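Long-range contact in actibind (Aspergillus niger, PDB 3D3Z), which cleaves RNA as a secreted ribonuclease of the T2 family, probably with little base specificity beyond a preference for adenylic acid: residues A[35-40]-A[47-52]. Residues are numbered along the deposited sequence; the frame is centred on the assembly and turned at random.
Sequences FWDYDP and SWTIHG. With D3Z (1-(5-deoxy-beta-L-xylofuranosyl)pyrimidine-2,4(1H,3H)-dione), chain E; EDO (1,2-ethanediol), chain G.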
ATOM      1  N   PHE A  35       6.026   0.787   5.624  1.00 14.92           N
ATOM      2  CA  PHE A  35       7.280   1.205   6.226  1.00 16.32           C
ATOM      3  C   PHE A  35       7.456   0.680   7.638  1.00 16.41           C
ATOM      4  O   PHE A  35       6.491   0.563   8.342  1.00 16.82           O
ATOM      5  CB  PHE A  35       7.235   2.711   6.439  1.00 17.03           C
ATOM      6  CG  PHE A  35       7.531   3.497   5.229  1.00 20.27           C
ATOM      7  CD1 PHE A  35       8.614   3.183   4.445  1.00 21.99           C
ATOM      8  CD2 PHE A  35       6.768   4.615   4.903  1.00 20.07           C
ATOM      9  CE1 PHE A  35       8.922   3.944   3.366  1.00 21.10           C
ATOM     10  CE2 PHE A  35       7.087   5.369   3.807  1.00 21.44           C
ATOM     11  CZ  PHE A  35       8.156   5.033   3.045  1.00 21.68           C
ATOM     12  N   TRP A  36       8.710   0.436   8.012  1.00 17.98           N
ATOM     13  CA  TRP A  36       9.148   0.314   9.403  1.00 17.74           C
ATOM     14  C   TRP A  36      10.084   1.524   9.711  1.00 18.64           C
ATOM     15  O   TRP A  36      11.285   1.527   9.352  1.00 17.86           O
ATOM     16  CB  TRP A  36       9.838  -1.067   9.621  1.00 18.04           C
ATOM     17  CG  TRP A  36      10.249  -1.268  11.027  1.00 17.88           C
ATOM     18  CD1 TRP A  36      11.538  -1.202  11.559  1.00 18.79           C
ATOM     19  CD2 TRP A  36       9.380  -1.549  12.116  1.00 20.57           C
ATOM     20  NE1 TRP A  36      11.487  -1.408  12.915  1.00 19.14           N
ATOM     21  CE2 TRP A  36      10.189  -1.660  13.279  1.00 19.52           C
ATOM     22  CE3 TRP A  36       7.997  -1.754  12.227  1.00 19.16           C
ATOM     23  CZ2 TRP A  36       9.651  -1.921  14.525  1.00 19.43           C
ATOM     24  CZ3 TRP A  36       7.463  -2.025  13.484  1.00 18.74           C
ATOM     25  CH2 TRP A  36       8.290  -2.114  14.610  1.00 19.14           C
ATOM     26  N   ASP A  37       9.529   2.584  10.303  1.00 18.41           N
ATOM     27  CA  ASP A  37      10.244   3.813  10.556  1.00 18.78           C
ATOM     28  C   ASP A  37      10.749   3.761  11.996  1.00 19.02           C
ATOM     29  O   ASP A  37       9.962   3.805  12.937  1.00 17.71           O
ATOM     30  CB  ASP A  37       9.337   5.048  10.355  1.00 19.29           C
ATOM     31  CG  ASP A  37       8.962   5.318   8.887  1.00 21.08           C
ATOM     32  OD1 ASP A  37       9.629   4.816   7.952  1.00 25.81           O
ATOM     33  OD2 ASP A  37       7.962   6.073   8.664  1.00 19.34           O
ATOM     34  N   TYR A  38      12.072   3.578  12.180  1.00 18.92           N
ATOM     35  CA  TYR A  38      12.698   3.452  13.537  1.00 19.52           C
ATOM     36  C   TYR A  38      13.588   4.677  13.920  1.00 19.12           C
ATOM     37  O   TYR A  38      13.717   5.069  15.124  1.00 17.84           O
ATOM     38  CB  TYR A  38      13.468   2.104  13.635  1.00 20.16           C
ATOM     39  CG  TYR A  38      14.518   2.004  12.583  1.00 18.53           C
ATOM     40  CD1 TYR A  38      14.231   1.402  11.344  1.00 16.81           C
ATOM     41  CD2 TYR A  38      15.755   2.642  12.745  1.00 22.32           C
ATOM     42  CE1 TYR A  38      15.160   1.396  10.318  1.00 20.49           C
ATOM     43  CE2 TYR A  38      16.710   2.620  11.723  1.00 20.74           C
ATOM     44  CZ  TYR A  38      16.412   1.976  10.524  1.00 18.64           C
ATOM     45  OH  TYR A  38      17.340   2.014   9.502  1.00 22.04           O
ATOM     46  N   ASP A  39      14.146   5.369  12.926  1.00 20.01           N
ATOM     47  CA  ASP A  39      14.930   6.542  13.237  1.00 20.24           C
ATOM     48  C   ASP A  39      14.761   7.656  12.219  1.00 20.78           C
ATOM     49  O   ASP A  39      15.485   7.684  11.245  1.00 19.53           O
ATOM     50  CB  ASP A  39      16.438   6.181  13.387  1.00 20.49           C
ATOM     51  CG  ASP A  39      17.312   7.396  13.791  1.00 20.75           C
ATOM     52  OD1 ASP A  39      16.761   8.483  14.059  1.00 22.26           O
ATOM     53  OD2 ASP A  39      18.577   7.283  13.843  1.00 24.09           O
ATOM     54  N   PRO A  40      13.812   8.585  12.451  1.00 20.78           N
ATOM     55  CA  PRO A  40      12.914   8.675  13.601  1.00 20.62           C
ATOM     56  C   PRO A  40      11.788   7.642  13.523  1.00 20.31           C
ATOM     57  O   PRO A  40      11.337   7.241  12.445  1.00 20.29           O
ATOM     58  CB  PRO A  40      12.360  10.099  13.493  1.00 21.69           C
ATOM     59  CG  PRO A  40      12.400  10.388  12.021  1.00 22.56           C
ATOM     60  CD  PRO A  40      13.545   9.654  11.462  1.00 20.68           C
ATOM     61  N   SER A  47       3.598  -1.873  15.248  1.00 20.11           N
ATOM     62  CA  SER A  47       2.965  -1.927  13.955  1.00 18.89           C
ATOM     63  C   SER A  47       3.823  -1.234  12.941  1.00 18.22           C
ATOM     64  O   SER A  47       4.435  -0.222  13.212  1.00 20.25           O
ATOM     65  CB  SER A  47       1.563  -1.260  13.969  1.00 17.97           C
ATOM     66  OG  SER A  47       0.944  -1.350  12.679  1.00 19.29           O
ATOM     67  N   TRP A  48       3.805  -1.787  11.754  1.00 17.78           N
ATOM     68  CA  TRP A  48       4.290  -1.110  10.578  1.00 18.22           C
ATOM     69  C   TRP A  48       3.241  -0.053  10.233  1.00 18.00           C
ATOM     70  O   TRP A  48       2.133  -0.042  10.808  1.00 16.99           O
ATOM     71  CB  TRP A  48       4.471  -2.106   9.444  1.00 19.26           C
ATOM     72  CG  TRP A  48       5.656  -3.061   9.632  1.00 19.52           C
ATOM     73  CD1 TRP A  48       5.872  -3.931  10.663  1.00 21.35           C
ATOM     74  CD2 TRP A  48       6.760  -3.213   8.734  1.00 20.17           C
ATOM     75  NE1 TRP A  48       7.080  -4.608  10.464  1.00 19.93           N
ATOM     76  CE2 TRP A  48       7.635  -4.189   9.284  1.00 21.68           C
ATOM     77  CE3 TRP A  48       7.111  -2.598   7.536  1.00 19.54           C
ATOM     78  CZ2 TRP A  48       8.833  -4.547   8.668  1.00 20.34           C
ATOM     79  CZ3 TRP A  48       8.318  -2.962   6.917  1.00 21.26           C
ATOM     80  CH2 TRP A  48       9.151  -3.920   7.481  1.00 20.92           C
ATOM     81  N   THR A  49       3.618   0.829   9.311  1.00 16.74           N
ATOM     82  CA  THR A  49       2.766   1.916   8.798  1.00 16.81           C
ATOM     83  C   THR A  49       2.642   1.853   7.267  1.00 15.29           C
ATOM     84  O   THR A  49       3.370   1.134   6.585  1.00 16.28           O
ATOM     85  CB  THR A  49       3.321   3.256   9.220  1.00 14.67           C
ATOM     86  OG1 THR A  49       4.695   3.365   8.862  1.00 15.35           O
ATOM     87  CG2 THR A  49       3.208   3.403  10.736  1.00 15.27           C
ATOM     88  N   ILE A  50       1.697   2.628   6.731  1.00 14.90           N
ATOM     89  CA  ILE A  50       1.391   2.702   5.328  1.00 13.30           C
ATOM     90  C   ILE A  50       2.373   3.611   4.614  1.00 13.27           C
ATOM     91  O   ILE A  50       2.705   4.701   5.066  1.00 14.88           O
ATOM     92  CB  ILE A  50      -0.077   3.283   5.022  1.00 10.09           C
ATOM     93  CG1 ILE A  50      -1.168   2.405   5.700  1.00 13.34           C
ATOM     94  CG2 ILE A  50      -0.292   3.447   3.502  1.00 11.80           C
ATOM     95  CD1 ILE A  50      -2.593   3.050   5.858  1.00 13.15           C
ATOM     96  N   HIS A  51       2.842   3.131   3.489  1.00 15.69           N
ATOM     97  CA  HIS A  51       3.517   3.947   2.503  1.00 15.86           C
ATOM     98  C   HIS A  51       2.496   4.350   1.412  1.00 16.00           C
ATOM     99  O   HIS A  51       2.314   5.510   1.125  1.00 14.83           O
ATOM    100  CB  HIS A  51       4.717   3.184   1.917  1.00 16.11           C
ATOM    101  CG  HIS A  51       5.612   4.008   1.024  1.00 15.85           C
ATOM    102  ND1 HIS A  51       6.814   3.517   0.551  1.00 17.05           N
ATOM    103  CD2 HIS A  51       5.511   5.275   0.546  1.00 18.79           C
ATOM    104  CE1 HIS A  51       7.402   4.445  -0.193  1.00 15.97           C
ATOM    105  NE2 HIS A  51       6.641   5.531  -0.190  1.00 18.87           N
ATOM    106  N   GLY A  52       1.874   3.367   0.799  1.00 17.30           N
ATOM    107  CA  GLY A  52       0.870   3.591  -0.257  1.00 17.55           C
ATOM    108  C   GLY A  52       0.237   2.374  -0.901  1.00 17.55           C
ATOM    109  O   GLY A  52       0.257   1.273  -0.360  1.00 18.09           O
TER
HETATM  110  N1  D3Z E 252       8.701   9.386   3.166  0.50 41.40           N
HETATM  111  C2  D3Z E 252       7.794  10.278   3.771  0.50 40.68           C
HETATM  112  N3  D3Z E 252       7.152   9.910   4.875  0.50 40.48           N
HETATM  113  C4  D3Z E 252       7.329   8.709   5.427  0.50 40.63           C
HETATM  114  C5  D3Z E 252       8.209   7.837   4.842  0.50 41.14           C
HETATM  115  C6  D3Z E 252       8.903   8.189   3.693  0.50 41.09           C
HETATM  116  O2  D3Z E 252       7.582  11.414   3.297  0.50 40.41           O
HETATM  117  O4  D3Z E 252       6.740   8.352   6.469  0.50 40.47           O
HETATM  118  C1' D3Z E 252       9.403   9.751   1.961  0.50 41.89           C
HETATM  119  C2' D3Z E 252       8.541  10.800   1.288  0.50 44.08           C
HETATM  120  O2' D3Z E 252       9.202  12.077   1.330  0.50 45.72           O
HETATM  121  C3' D3Z E 252       8.251  10.268  -0.105  0.50 43.14           C
HETATM  122  C4' D3Z E 252       8.975   8.940  -0.230  0.50 44.13           C
HETATM  123  O3' D3Z E 252       6.860  10.056  -0.280  0.50 43.55           O
HETATM  124  O4' D3Z E 252       9.496   8.622   1.075  0.50 44.33           O
HETATM  125  C5' D3Z E 252       8.011   7.880  -0.752  0.50 43.85           C
HETATM  126  C1  EDO G 254      12.881   6.734   7.964  1.00 44.20           C
HETATM  127  O1  EDO G 254      12.540   6.684   9.351  1.00 44.16           O
HETATM  128  C2  EDO G 254      13.601   8.033   7.598  1.00 43.50           C
HETATM  129  O2  EDO G 254      14.911   7.988   8.166  1.00 44.19           O
HETATM  130  O   HOH W   1       6.563   2.762  10.714  1.00 14.91           O
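Phe35 and Thr49 form an antiparallel hydrogen-bonded pair: Phe35 N donates to Thr49 O at 2.8 Å, and Thr49 N returns a nearly straight bond to Phe35 O at 3.0 Å. At the edge of this pair one water ties the two segments together, accepting from Asp37 N and donating to both Phe35 O and Thr49 OG1, the latter at 2.7 Å.

The contact illustrates how a strand pair and the residues just past its end can serve a pocket on one face and a core on the other. On the pocket face, the Phe35 ring lies in an offset stack with the imidazole of His51, their planes 21° apart. Phe35 CZ sits over the centre of the imidazole, 3.2 Å from His51 ND1, while His51 CB reaches back over the phenyl face near its rim. With CG anti to the backbone N (chi1 -172°), the imidazole of this predicted active-site histidine meets the ring that also packs against the pyrimidine of the bound uracil nucleoside, at D3Z C5 and C6. Asp37 also lines the pocket, its OD2 near D3Z O4.

On the core face the side chains of two tryptophans cross at about a right angle, their rings inclined at 44°. Trp36 CB stands almost squarely above the six-membered ring of Trp48, 3.5 Å from its centroid, and Trp36 CE3 lies 3.4 Å from Trp48 CD1. Both indole nitrogens find partners near the C-terminus, Trp36 NE1 at Pro233 O and Trp48 NE1 at Tyr232 OH.

The tryptophans pack on Tyr153 of helix 152-158. Across the sheet, Phe35 and His51 touch Gln198 of strand 195-206. Strand 49-56 pairs with strand 29-35, and where both His51 and Gly52 face Thr33 the pairing carries a classic beta bulge.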